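PDB 5B68: 4-alpha-glucanotransferase, which is an amylomaltase, or disproportionating enzyme, that carries an N-terminal beta-sandwich domain ahead of a TIM-barrel-type catalytic domain. Local coordinates for residues 531-536 with 566-571; 571-576 with 592-597; 333-338 with 350-355; 240-245 with 325-330; 203-208 with 377-382. All coordinates share one frame; numbering follows the deposited sequence.

Contact 1. Residues 531-536 with 566-571; sequences ILWFEH and AGYLEG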
# COMPACT_ATOMS: atom_id res chain seq x y z
N ILE A 531 -17.14 -2.30 4.37
CA ILE A 531 -17.42 -0.87 4.60
C ILE A 531 -18.95 -0.73 4.66
O ILE A 531 -19.66 -1.09 3.70
CB ILE A 531 -16.80 0.01 3.49
CG1 ILE A 531 -15.28 -0.18 3.47
CG2 ILE A 531 -17.05 1.50 3.71
CD1 ILE A 531 -14.62 0.59 2.32
N LEU A 532 -19.44 -0.29 5.81
CA LEU A 532 -20.88 -0.40 6.10
C LEU A 532 -21.71 0.15 4.91
O LEU A 532 -22.59 -0.51 4.42
CB LEU A 532 -21.21 0.44 7.35
CG LEU A 532 -22.72 0.73 7.53
CD1 LEU A 532 -23.30 -0.47 8.20
CD2 LEU A 532 -23.03 1.97 8.30
N TRP A 533 -21.38 1.33 4.42
CA TRP A 533 -22.24 2.00 3.41
C TRP A 533 -22.33 1.21 2.10
O TRP A 533 -23.30 1.36 1.37
CB TRP A 533 -21.78 3.41 3.12
CG TRP A 533 -21.74 4.35 4.21
CD1 TRP A 533 -20.64 5.01 4.67
CD2 TRP A 533 -22.83 4.75 5.05
NE1 TRP A 533 -20.97 5.83 5.71
CE2 TRP A 533 -22.31 5.69 5.98
CE3 TRP A 533 -24.19 4.44 5.08
CZ2 TRP A 533 -23.11 6.31 6.93
CZ3 TRP A 533 -24.99 5.02 6.07
CH2 TRP A 533 -24.45 5.94 6.98
N PHE A 534 -21.34 0.36 1.81
CA PHE A 534 -21.33 -0.46 0.58
C PHE A 534 -21.84 -1.85 0.73
O PHE A 534 -21.94 -2.56 -0.26
CB PHE A 534 -19.91 -0.52 -0.01
CG PHE A 534 -19.27 0.81 -0.20
CD1 PHE A 534 -19.99 1.91 -0.65
CD2 PHE A 534 -17.89 0.96 -0.02
CE1 PHE A 534 -19.37 3.14 -0.84
CE2 PHE A 534 -17.25 2.20 -0.23
CZ PHE A 534 -18.00 3.29 -0.65
N GLU A 535 -22.18 -2.31 1.93
CA GLU A 535 -22.40 -3.73 2.12
C GLU A 535 -23.84 -4.14 1.87
O GLU A 535 -24.76 -3.51 2.42
CB GLU A 535 -22.07 -4.14 3.55
CG GLU A 535 -20.58 -4.13 3.95
CD GLU A 535 -19.68 -4.90 2.98
OE1 GLU A 535 -18.60 -4.36 2.60
OE2 GLU A 535 -20.08 -6.02 2.65
N HIS A 536 -24.02 -5.22 1.09
CA HIS A 536 -25.32 -5.72 0.71
C HIS A 536 -25.35 -7.07 1.27
O HIS A 536 -24.30 -7.70 1.44
CB HIS A 536 -25.48 -5.74 -0.86
CG HIS A 536 -25.59 -4.40 -1.48
ND1 HIS A 536 -26.80 -3.86 -1.84
CD2 HIS A 536 -24.65 -3.51 -1.86
CE1 HIS A 536 -26.60 -2.66 -2.38
NE2 HIS A 536 -25.30 -2.43 -2.41
N ALA A 566 -20.84 12.17 9.71
CA ALA A 566 -21.70 13.32 10.00
C ALA A 566 -22.12 14.01 8.70
O ALA A 566 -23.25 14.50 8.57
CB ALA A 566 -21.05 14.33 10.91
N GLY A 567 -21.20 14.07 7.74
CA GLY A 567 -21.52 14.60 6.38
C GLY A 567 -22.35 13.66 5.54
O GLY A 567 -23.34 14.08 4.91
N TYR A 568 -22.00 12.37 5.60
CA TYR A 568 -22.67 11.35 4.85
C TYR A 568 -24.16 11.26 5.26
O TYR A 568 -25.02 11.18 4.42
CB TYR A 568 -22.01 10.01 5.06
CG TYR A 568 -22.37 8.99 4.07
CD1 TYR A 568 -23.60 8.36 4.09
CD2 TYR A 568 -21.49 8.65 3.03
CE1 TYR A 568 -23.95 7.41 3.16
CE2 TYR A 568 -21.84 7.68 2.09
CZ TYR A 568 -23.07 7.08 2.15
OH TYR A 568 -23.46 6.11 1.24
N LEU A 569 -24.45 11.24 6.56
CA LEU A 569 -25.84 11.29 7.04
C LEU A 569 -26.66 12.45 6.46
O LEU A 569 -27.87 12.29 6.28
CB LEU A 569 -25.87 11.36 8.59
CG LEU A 569 -25.53 10.02 9.29
CD1 LEU A 569 -25.14 10.18 10.77
CD2 LEU A 569 -26.63 8.98 9.14
N GLU A 570 -26.01 13.58 6.20
CA GLU A 570 -26.69 14.79 5.75
C GLU A 570 -26.63 14.98 4.22
O GLU A 570 -26.90 16.08 3.73
CB GLU A 570 -26.20 16.02 6.59
CG GLU A 570 -26.85 16.06 7.98
CD GLU A 570 -25.96 16.62 9.10
OE1 GLU A 570 -25.62 17.83 9.00
OE2 GLU A 570 -25.62 15.87 10.08
N GLY A 571 -26.31 13.92 3.49
CA GLY A 571 -26.15 13.93 2.04
C GLY A 571 -24.90 14.55 1.44
O GLY A 571 -24.88 14.77 0.25

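Contact 2. Residues 571-576 with 592-597; sequences GEHIAL and AEDLQW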
# COMPACT_ATOMS: atom_id res chain seq x y z
N GLY A 571 -26.31 13.92 3.49
CA GLY A 571 -26.15 13.93 2.04
C GLY A 571 -24.90 14.55 1.44
O GLY A 571 -24.88 14.77 0.25
N GLU A 572 -23.83 14.79 2.20
CA GLU A 572 -22.63 15.49 1.66
C GLU A 572 -21.89 14.78 0.50
O GLU A 572 -21.28 15.44 -0.34
CB GLU A 572 -21.64 15.83 2.80
CG GLU A 572 -20.26 16.43 2.41
CD GLU A 572 -20.32 17.90 1.98
OE1 GLU A 572 -21.40 18.37 1.47
OE2 GLU A 572 -19.29 18.60 2.11
N HIS A 573 -21.86 13.46 0.49
CA HIS A 573 -21.41 12.75 -0.71
C HIS A 573 -22.05 13.29 -2.00
O HIS A 573 -21.34 13.51 -3.00
CB HIS A 573 -21.48 11.20 -0.61
CG HIS A 573 -22.79 10.65 -0.15
ND1 HIS A 573 -23.51 11.14 0.93
CD2 HIS A 573 -23.48 9.57 -0.59
CE1 HIS A 573 -24.60 10.42 1.10
NE2 HIS A 573 -24.60 9.45 0.20
N ILE A 574 -23.35 13.55 -1.96
CA ILE A 574 -24.01 14.05 -3.14
C ILE A 574 -23.82 15.56 -3.30
O ILE A 574 -23.47 16.01 -4.39
CB ILE A 574 -25.48 13.62 -3.13
CG1 ILE A 574 -25.54 12.10 -3.35
CG2 ILE A 574 -26.28 14.36 -4.18
CD1 ILE A 574 -26.62 11.45 -2.54
N ALA A 575 -24.03 16.36 -2.23
CA ALA A 575 -23.79 17.79 -2.31
C ALA A 575 -22.37 18.11 -2.80
O ALA A 575 -22.19 19.04 -3.58
CB ALA A 575 -24.04 18.47 -0.96
N LEU A 576 -21.38 17.33 -2.37
CA LEU A 576 -19.98 17.56 -2.73
C LEU A 576 -19.75 17.21 -4.20
O LEU A 576 -19.15 18.00 -4.91
CB LEU A 576 -19.02 16.74 -1.83
CG LEU A 576 -17.54 17.04 -2.09
CD1 LEU A 576 -17.23 18.53 -1.94
CD2 LEU A 576 -16.61 16.21 -1.20
N ALA A 592 -32.64 11.16 -2.88
CA ALA A 592 -33.74 10.30 -2.52
C ALA A 592 -33.32 8.86 -2.46
O ALA A 592 -33.78 8.10 -1.61
CB ALA A 592 -34.95 10.51 -3.41
N GLU A 593 -32.42 8.45 -3.35
CA GLU A 593 -31.90 7.05 -3.33
C GLU A 593 -31.08 6.80 -2.06
O GLU A 593 -31.17 5.73 -1.44
CB GLU A 593 -31.00 6.81 -4.56
CG GLU A 593 -31.37 5.56 -5.34
CD GLU A 593 -31.00 5.70 -6.81
OE1 GLU A 593 -29.79 5.97 -7.09
OE2 GLU A 593 -31.92 5.58 -7.67
N ASP A 594 -30.22 7.76 -1.77
CA ASP A 594 -29.40 7.83 -0.56
C ASP A 594 -30.25 7.73 0.73
O ASP A 594 -30.07 6.79 1.50
CB ASP A 594 -28.55 9.09 -0.60
CG ASP A 594 -27.88 9.38 0.72
OD1 ASP A 594 -26.96 8.57 1.11
OD2 ASP A 594 -28.25 10.40 1.37
N LEU A 595 -31.27 8.60 0.88
CA LEU A 595 -32.18 8.47 2.06
C LEU A 595 -32.76 7.08 2.21
O LEU A 595 -32.79 6.50 3.34
CB LEU A 595 -33.36 9.45 1.95
CG LEU A 595 -34.19 9.61 3.24
CD1 LEU A 595 -33.31 10.27 4.31
CD2 LEU A 595 -35.42 10.47 2.98
N GLN A 596 -33.20 6.48 1.10
CA GLN A 596 -33.78 5.16 1.16
C GLN A 596 -32.81 4.07 1.61
O GLN A 596 -33.14 3.17 2.38
CB GLN A 596 -34.39 4.77 -0.22
CG GLN A 596 -34.94 3.35 -0.43
CD GLN A 596 -36.10 2.95 0.46
OE1 GLN A 596 -36.25 1.79 0.84
NE2 GLN A 596 -36.93 3.89 0.76
N TRP A 597 -31.62 4.11 1.03
CA TRP A 597 -30.56 3.15 1.40
C TRP A 597 -30.17 3.33 2.89
O TRP A 597 -30.09 2.33 3.63
CB TRP A 597 -29.33 3.44 0.50
CG TRP A 597 -28.10 2.58 0.77
CD1 TRP A 597 -26.85 3.02 1.06
CD2 TRP A 597 -28.03 1.17 0.74
NE1 TRP A 597 -26.00 1.96 1.24
CE2 TRP A 597 -26.70 0.81 1.05
CE3 TRP A 597 -28.97 0.16 0.49
CZ2 TRP A 597 -26.28 -0.50 1.12
CZ3 TRP A 597 -28.55 -1.17 0.52
CH2 TRP A 597 -27.17 -1.47 0.83

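Contact 3. Residues 333-338 with 350-355; sequences DRETAQ and DELTMF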
# COMPACT_ATOMS: atom_id res chain seq x y z
N ASP A 333 20.61 14.01 -6.61
CA ASP A 333 20.54 14.42 -8.00
C ASP A 333 19.36 15.34 -8.31
O ASP A 333 19.52 16.26 -9.13
CB ASP A 333 20.52 13.23 -8.94
CG ASP A 333 21.85 12.51 -9.00
OD1 ASP A 333 22.88 13.10 -8.58
OD2 ASP A 333 21.82 11.33 -9.41
N ARG A 334 18.19 15.05 -7.74
CA ARG A 334 17.01 15.88 -7.94
C ARG A 334 17.17 17.26 -7.32
O ARG A 334 16.82 18.26 -7.90
CB ARG A 334 15.77 15.19 -7.36
CG ARG A 334 15.12 14.22 -8.32
CD ARG A 334 14.09 14.91 -9.21
NE ARG A 334 13.35 15.86 -8.40
CZ ARG A 334 12.04 15.83 -8.17
NH1 ARG A 334 11.50 16.75 -7.38
NH2 ARG A 334 11.27 14.92 -8.73
N GLU A 335 17.72 17.30 -6.12
CA GLU A 335 18.01 18.54 -5.45
C GLU A 335 18.96 19.42 -6.31
O GLU A 335 18.75 20.62 -6.52
CB GLU A 335 18.63 18.33 -4.06
CG GLU A 335 19.11 19.64 -3.46
CD GLU A 335 19.62 19.61 -2.06
OE1 GLU A 335 20.26 20.60 -1.66
OE2 GLU A 335 19.43 18.63 -1.32
N THR A 336 20.04 18.81 -6.77
CA THR A 336 21.05 19.56 -7.55
C THR A 336 20.49 20.12 -8.87
O THR A 336 20.83 21.23 -9.25
CB THR A 336 22.26 18.69 -7.77
OG1 THR A 336 22.78 18.30 -6.48
CG2 THR A 336 23.27 19.45 -8.62
N ALA A 337 19.65 19.34 -9.56
CA ALA A 337 18.97 19.74 -10.80
C ALA A 337 17.98 20.88 -10.61
O ALA A 337 17.80 21.67 -11.54
CB ALA A 337 18.25 18.55 -11.43
N GLN A 338 17.32 20.94 -9.44
CA GLN A 338 16.31 21.97 -9.13
C GLN A 338 16.89 23.19 -8.45
O GLN A 338 16.25 24.23 -8.47
CB GLN A 338 15.20 21.43 -8.22
CG GLN A 338 14.28 20.49 -8.95
CD GLN A 338 13.32 19.76 -8.01
OE1 GLN A 338 13.38 18.54 -7.92
NE2 GLN A 338 12.46 20.52 -7.31
N ASP A 350 28.16 13.44 -2.61
CA ASP A 350 28.31 12.45 -1.60
C ASP A 350 27.82 12.92 -0.23
O ASP A 350 27.19 12.17 0.51
CB ASP A 350 29.73 12.01 -1.48
CG ASP A 350 30.25 11.32 -2.73
OD1 ASP A 350 29.61 10.34 -3.15
OD2 ASP A 350 31.28 11.79 -3.28
N GLU A 351 28.14 14.16 0.12
CA GLU A 351 27.58 14.72 1.34
C GLU A 351 26.05 14.83 1.26
O GLU A 351 25.42 14.53 2.26
CB GLU A 351 28.17 16.13 1.62
CG GLU A 351 27.59 16.76 2.86
CD GLU A 351 28.36 17.97 3.32
OE1 GLU A 351 28.19 19.02 2.68
OE2 GLU A 351 29.11 17.83 4.31
N LEU A 352 25.52 15.29 0.12
CA LEU A 352 24.08 15.38 -0.09
C LEU A 352 23.46 13.99 0.01
O LEU A 352 22.38 13.85 0.60
CB LEU A 352 23.71 15.95 -1.45
CG LEU A 352 23.68 17.45 -1.65
CD1 LEU A 352 23.37 17.72 -3.09
CD2 LEU A 352 22.61 18.08 -0.72
N THR A 353 24.11 12.98 -0.57
CA THR A 353 23.63 11.59 -0.47
C THR A 353 23.54 11.18 1.00
O THR A 353 22.54 10.59 1.49
CB THR A 353 24.52 10.63 -1.32
OG1 THR A 353 24.40 10.94 -2.71
CG2 THR A 353 24.14 9.17 -1.04
N MET A 354 24.56 11.52 1.76
CA MET A 354 24.63 11.16 3.16
C MET A 354 23.49 11.81 3.96
O MET A 354 22.96 11.20 4.88
CB MET A 354 25.96 11.54 3.74
CG MET A 354 26.14 11.07 5.16
SD MET A 354 26.05 9.30 5.47
CE MET A 354 27.66 8.76 4.88
N PHE A 355 23.21 13.08 3.62
CA PHE A 355 22.10 13.84 4.24
C PHE A 355 20.78 13.11 3.99
O PHE A 355 19.99 12.97 4.95
CB PHE A 355 22.02 15.21 3.64
CG PHE A 355 20.78 15.98 4.05
CD1 PHE A 355 20.70 16.54 5.33
CD2 PHE A 355 19.76 16.18 3.14
CE1 PHE A 355 19.57 17.27 5.70
CE2 PHE A 355 18.66 16.92 3.50
CZ PHE A 355 18.59 17.46 4.79

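Contact 4. Residues 240-245 with 325-330; sequences RRFINP and IDFATW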
# COMPACT_ATOMS: atom_id res chain seq x y z
N ARG A 240 7.90 3.13 -2.62
CA ARG A 240 7.10 2.50 -1.59
C ARG A 240 7.95 1.93 -0.44
O ARG A 240 7.46 1.27 0.50
CB ARG A 240 6.22 1.41 -2.21
CG ARG A 240 5.20 2.04 -3.11
CD ARG A 240 4.16 1.06 -3.52
NE ARG A 240 4.68 -0.09 -4.27
CZ ARG A 240 4.07 -1.27 -4.31
NH1 ARG A 240 4.60 -2.25 -5.07
NH2 ARG A 240 2.93 -1.48 -3.61
N ARG A 241 9.24 2.17 -0.48
CA ARG A 241 10.11 1.64 0.55
C ARG A 241 10.44 2.70 1.60
O ARG A 241 10.24 2.50 2.76
CB ARG A 241 11.39 1.16 -0.06
CG ARG A 241 12.36 0.55 0.94
CD ARG A 241 13.56 -0.15 0.36
NE ARG A 241 14.52 -0.40 1.39
CZ ARG A 241 15.74 -0.90 1.19
NH1 ARG A 241 16.57 -0.96 2.21
NH2 ARG A 241 16.14 -1.32 -0.05
N PHE A 242 11.01 3.80 1.15
CA PHE A 242 11.46 4.83 2.04
C PHE A 242 10.37 5.78 2.49
O PHE A 242 9.31 5.79 1.94
CB PHE A 242 12.67 5.52 1.46
CG PHE A 242 13.77 4.56 1.18
CD1 PHE A 242 14.54 4.10 2.20
CD2 PHE A 242 13.95 4.06 -0.08
CE1 PHE A 242 15.53 3.19 1.96
CE2 PHE A 242 14.93 3.15 -0.33
CZ PHE A 242 15.73 2.72 0.69
N ILE A 243 10.67 6.55 3.53
CA ILE A 243 9.65 7.28 4.30
C ILE A 243 9.75 8.78 4.07
O ILE A 243 10.85 9.32 3.90
CB ILE A 243 9.87 7.02 5.79
CG1 ILE A 243 9.92 5.52 6.13
CG2 ILE A 243 8.86 7.75 6.67
CD1 ILE A 243 8.68 4.76 5.79
N ASN A 244 8.59 9.46 4.09
CA ASN A 244 8.53 10.90 3.77
C ASN A 244 9.12 11.68 4.98
O ASN A 244 8.57 11.69 6.05
CB ASN A 244 7.09 11.34 3.52
CG ASN A 244 7.00 12.68 2.87
OD1 ASN A 244 7.90 13.49 3.03
ND2 ASN A 244 5.94 12.93 2.13
N PRO A 245 10.29 12.33 4.81
CA PRO A 245 10.83 13.15 5.87
C PRO A 245 10.02 14.38 6.29
O PRO A 245 10.35 14.92 7.32
CB PRO A 245 12.26 13.55 5.34
CG PRO A 245 12.48 12.65 4.15
CD PRO A 245 11.10 12.46 3.57
N ILE A 325 21.28 3.78 -0.41
CA ILE A 325 22.23 4.66 -1.12
C ILE A 325 21.67 5.09 -2.44
O ILE A 325 21.79 6.26 -2.78
CB ILE A 325 23.54 3.89 -1.37
CG1 ILE A 325 24.19 3.58 -0.05
CG2 ILE A 325 24.46 4.72 -2.29
CD1 ILE A 325 25.31 2.56 -0.11
N ASP A 326 20.99 4.18 -3.20
CA ASP A 326 20.36 4.52 -4.47
C ASP A 326 19.26 5.59 -4.35
O ASP A 326 19.18 6.54 -5.14
CB ASP A 326 19.77 3.29 -5.19
CG ASP A 326 20.84 2.25 -5.61
OD1 ASP A 326 22.03 2.57 -5.66
OD2 ASP A 326 20.41 1.11 -5.86
N PHE A 327 18.37 5.39 -3.36
CA PHE A 327 17.29 6.33 -3.12
C PHE A 327 17.91 7.76 -2.79
O PHE A 327 17.50 8.77 -3.33
CB PHE A 327 16.46 5.89 -1.92
CG PHE A 327 15.49 6.95 -1.46
CD1 PHE A 327 14.42 7.23 -2.24
CD2 PHE A 327 15.67 7.62 -0.26
CE1 PHE A 327 13.50 8.19 -1.84
CE2 PHE A 327 14.77 8.57 0.13
CZ PHE A 327 13.71 8.86 -0.67
N ALA A 328 18.85 7.75 -1.88
CA ALA A 328 19.46 8.98 -1.36
C ALA A 328 20.26 9.70 -2.47
O ALA A 328 20.27 10.91 -2.54
CB ALA A 328 20.36 8.67 -0.20
N THR A 329 20.88 8.92 -3.34
CA THR A 329 21.64 9.50 -4.47
C THR A 329 20.68 10.14 -5.46
O THR A 329 20.94 11.22 -5.96
CB THR A 329 22.50 8.43 -5.17
OG1 THR A 329 23.40 7.85 -4.22
CG2 THR A 329 23.23 9.04 -6.36
N TRP A 330 19.56 9.49 -5.74
CA TRP A 330 18.51 10.03 -6.55
C TRP A 330 18.02 11.36 -5.94
O TRP A 330 17.83 12.33 -6.69
CB TRP A 330 17.33 9.04 -6.75
CG TRP A 330 16.18 9.59 -7.52
CD1 TRP A 330 15.96 9.48 -8.84
CD2 TRP A 330 15.07 10.34 -6.99
NE1 TRP A 330 14.80 10.15 -9.19
CE2 TRP A 330 14.25 10.69 -8.06
CE3 TRP A 330 14.71 10.74 -5.70
CZ2 TRP A 330 13.08 11.44 -7.90
CZ3 TRP A 330 13.51 11.51 -5.54
CH2 TRP A 330 12.74 11.84 -6.62

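Contact 5. Residues 203-208 with 377-382; sequences NLASVV and AGMSIG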
# COMPACT_ATOMS: atom_id res chain seq x y z
N ASN A 203 1.58 10.13 19.91
CA ASN A 203 0.72 10.83 20.87
C ASN A 203 -0.72 10.37 20.64
O ASN A 203 -1.36 9.91 21.59
CB ASN A 203 0.85 12.35 20.64
CG ASN A 203 0.16 13.19 21.73
OD1 ASN A 203 -0.48 12.65 22.67
ND2 ASN A 203 0.24 14.52 21.58
N LEU A 204 -1.19 10.48 19.40
CA LEU A 204 -2.56 10.07 19.03
C LEU A 204 -2.74 8.60 19.40
O LEU A 204 -3.79 8.24 19.97
CB LEU A 204 -2.87 10.31 17.59
CG LEU A 204 -4.26 10.00 17.06
CD1 LEU A 204 -5.32 10.72 17.83
CD2 LEU A 204 -4.33 10.26 15.59
N ALA A 205 -1.77 7.74 19.08
CA ALA A 205 -1.94 6.31 19.41
C ALA A 205 -2.14 6.13 20.88
O ALA A 205 -3.08 5.39 21.30
CB ALA A 205 -0.75 5.45 18.97
N SER A 206 -1.34 6.87 21.66
CA SER A 206 -1.40 6.67 23.12
C SER A 206 -2.77 7.16 23.63
O SER A 206 -3.33 6.56 24.54
CB SER A 206 -0.21 7.28 23.88
OG SER A 206 -0.33 8.67 23.83
N VAL A 207 -3.31 8.22 23.04
CA VAL A 207 -4.60 8.76 23.48
C VAL A 207 -5.74 7.82 23.17
O VAL A 207 -6.54 7.50 24.01
CB VAL A 207 -4.88 10.11 22.80
CG1 VAL A 207 -6.34 10.54 22.91
CG2 VAL A 207 -3.98 11.19 23.34
N VAL A 208 -5.83 7.33 21.95
CA VAL A 208 -7.03 6.51 21.58
C VAL A 208 -6.89 5.17 22.24
O VAL A 208 -7.89 4.49 22.45
CB VAL A 208 -7.25 6.41 20.08
CG1 VAL A 208 -7.49 7.76 19.46
CG2 VAL A 208 -6.06 5.75 19.39
N ALA A 377 1.27 2.00 25.58
CA ALA A 377 -0.05 2.42 25.96
C ALA A 377 -1.09 1.32 26.01
O ALA A 377 -2.23 1.60 26.35
CB ALA A 377 -0.51 3.52 25.05
N GLY A 378 -0.74 0.12 25.64
CA GLY A 378 -1.62 -1.05 25.69
C GLY A 378 -2.10 -1.61 24.37
O GLY A 378 -2.84 -2.61 24.35
N MET A 379 -1.73 -1.01 23.25
CA MET A 379 -2.19 -1.55 21.98
C MET A 379 -1.57 -2.92 21.69
O MET A 379 -0.37 -3.08 21.74
CB MET A 379 -1.86 -0.60 20.84
CG MET A 379 -2.61 0.71 20.86
SD MET A 379 -2.59 1.52 19.26
CE MET A 379 -4.02 2.59 19.41
N SER A 380 -2.42 -3.88 21.36
CA SER A 380 -2.00 -5.20 20.91
C SER A 380 -1.31 -5.22 19.55
O SER A 380 -0.44 -6.03 19.29
CB SER A 380 -3.15 -6.21 20.99
OG SER A 380 -4.04 -6.05 19.93
N ILE A 381 -1.79 -4.36 18.66
CA ILE A 381 -1.23 -4.23 17.33
C ILE A 381 -0.32 -3.01 17.19
O ILE A 381 0.81 -3.15 16.81
CB ILE A 381 -2.36 -4.15 16.30
CG1 ILE A 381 -3.11 -5.47 16.27
CG2 ILE A 381 -1.86 -3.81 14.92
CD1 ILE A 381 -4.50 -5.36 15.74
N GLY A 382 -0.80 -1.85 17.58
CA GLY A 382 -0.04 -0.64 17.37
C GLY A 382 -0.36 0.08 16.07
O GLY A 382 -1.48 0.10 15.64

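Contact 1. Residues 531-536 with 566-571
Trp533 lays its indole flat over the ring of Tyr568. This is a face-to-face stack. The five-membered ring of Trp533 and the Tyr568 ring have centroids 3.7 Å apart and planes only 11° apart. The closest atoms are Trp533 CD2 and Tyr568 CE1, at 3.4 Å. The two side chains run past each other in opposite directions, which brings Tyr568 OH to 3.7 Å from Trp533 CB. Tyr568 has CG anti to its backbone N (chi1 -164°), a setting that carries the ring away from its helix and against the face of the indole. Leu532 CD2 covers the opposite face of Trp533, toward the rim. Leu569 CD2 sits at the indole edge, 4.3 Å from Trp533 CH2. Tyr568 is itself sandwiched, because His573 stacks on its other face. Within residues 531-535, a hydrogen bond from Phe534 N to Ile531 O (2.9 Å) holds the turn. A second hydrogen bond runs from Ile531 N to Glu535 OE1 (3.1 Å), on the anti side and 24° out of the carboxylate plane. Glu535 OE2 forms a salt bridge with Arg544. The backbone O of Trp533 accepts from Trp597 NE1. The stack therefore joins the 3-10 turn after barrel strand 528-531 to helix 565-569. That helix ends in a Schellman motif, with Gly571 at positive phi as the C-prime residue.

Contact 2. Residues 571-576 with 592-597
Asp594 OD1 lies 2.7 Å from His573 NE2, displaced toward CE1. The oxygen is in the plane of the imidazole, at its edge. The hydrogen bond is bent and weak, with an N-H...O angle of 128°. The ring and carboxylate planes are 74° apart, so the two groups meet crosswise. Beside them, Ile574 CD1 packs on Asp594 CB at 3.6 Å. The same methyl lies over one face of the His573 ring, near its rim. The torsion of His573 puts CG between the backbone N and the carbonyl carbon (chi1 50°), which is the crowded position, and directs the ring to the partner helix. Further partners hold the buried Asp594. Gln598 NE2 donates to OD1, and OD2 forms a salt bridge with Arg621. Both carboxylate oxygens are thus engaged, and Arg621 probably balances the charge. Gly571 opens the helix of His573 as its N-cap residue. Its O accepts from Ile574 N (3.0 Å) and Ala575 N (3.1 Å). The contact joins the first turn of the short helix 572-579 to the long helix 587-607. Both follow barrel strand 553-556 in the chain and precede strand 645-649.

Contact 3. Residues 333-338 with 350-355
Leu352 makes the apolar side of this contact with both of its methyls. CD2 rests against the carboxylate of Glu335, 3.3 Å from OE2 and 3.6 Å from OE1. CD1 meets Thr336 OG1 at 3.5 Å. Glu335 runs fully extended, its CG trans to the main-chain nitrogen (chi1 171°), and this length carries the carboxylate across to the leucine. These are van der Waals contacts between methyls and polar oxygens. The two helices, 307-338 and 349-376, are consecutive and joined by the ten residues 339-348. They belong to the long, mostly helical run between barrel strands 215-218 and 382-387. Two of these oxygens have polar partners elsewhere: Glu335 OE2 is hydrogen-bonded to Tyr356 OH, and Thr336 OG1 to the backbone O of Ala332. A salt bridge from Asp333 OD1 to Arg349 NE also ties the first helix to the start of the second.

Contact 4. Residues 240-245 with 325-330
Phe242 packs on Phe327 where a loop of the TIM-barrel domain, following strand 215-218, passes helix 307-338. Ahead of this pair in the loop, Arg240 turns elsewhere. Its NH2 donates to the backbone O of Ala388, and its NE is hydrogen-bonded to a glycerol, probably from the crystallisation liquor. Arg241 comes next and lies along Phe242. Its CG sits over the centre of one face of the Phe242 ring, and its NH1 forms a salt bridge with Glu320. Phe242 carries the contact itself. The rings of Phe242 and Phe327 form an offset stack, with centroids 4.7 Å apart and planes at 19°. The offset places Phe242 CB over the middle of the Phe327 ring, 4.0 Å from its centroid, as a CH-pi contact. It also brings Phe242 CE2 to 3.5 Å from Phe327 CB. A chi1 of 170° swings the Phe327 ring away from its own nitrogen and extends it toward the loop. Farther along, Ile243 O accepts from Gln360 NE2, and Asn244 OD1 from Ile246 N. On the helix, Ile325 O is gripped twice. Thr329 N (2.9 Å) and Thr329 OG1 (2.7 Å) reach Ile325 O from opposite faces of its carbonyl plane.

Contact 5. Residues 203-208 with 377-382
The backbones come nearest at Ser206 and Ala377, whose CA atoms are 5.3 Å apart, just before Gly378 ends helix 349-376 in a Schellman motif with positive phi. Ala377 CB presses on the helix backbone, 3.8 Å from Ser206 CA and 3.9 Å from Ser206 CB. The hydroxyl of Ser206 turns back to its own helix. With chi1 at 71°, OG donates to Asn203 O at 2.8 Å, tilted 21° from the carbonyl plane. Asn203 O also accepts from Val207 N. Met379 makes the deeper half of the contact. Its chain is extended beyond CG and sends the terminal methyl across to helix 198-209. Met379 CE lies 3.5 Å from Ala205 O and 3.8 Å from Val208 CG2. The sulfur follows alongside, with SD 4.3 Å from Ala205 CB. Ala374 packs on both Ala205 and Met379. Ala209 touches both Ala377 and Met379. Helix 198-209 is the connection between the parallel barrel strands 177-182 and 215-218. The loop 377-381 brings the chain past this helix and into the next strand, 382-387, which pairs with 215-218.

In the fold
The contacts form two clusters and one separate contact. Contacts 1 and 2 share Gly571 and have centres 9 Å apart. Gly567 O and Glu572 N probably form a hydrogen bond between them, and His536 packs on Trp597. Contacts 3 and 4 both use helix 307-338 and have centres 12 Å apart; Thr353 of contact 3 packs on Ala328 and Thr329 of contact 4. The centres of contacts 1 and 3 lie about 46 Å apart across the chain's centre. Contact 5 lies about 27 Å from contact 1 and 28 Å from contact 4, centre to centre. Its segments enclose contacts 3 and 4 in sequence. A glycerol, probably from the crystallisation liquor, is hydrogen-bonded to Arg240 of contact 4.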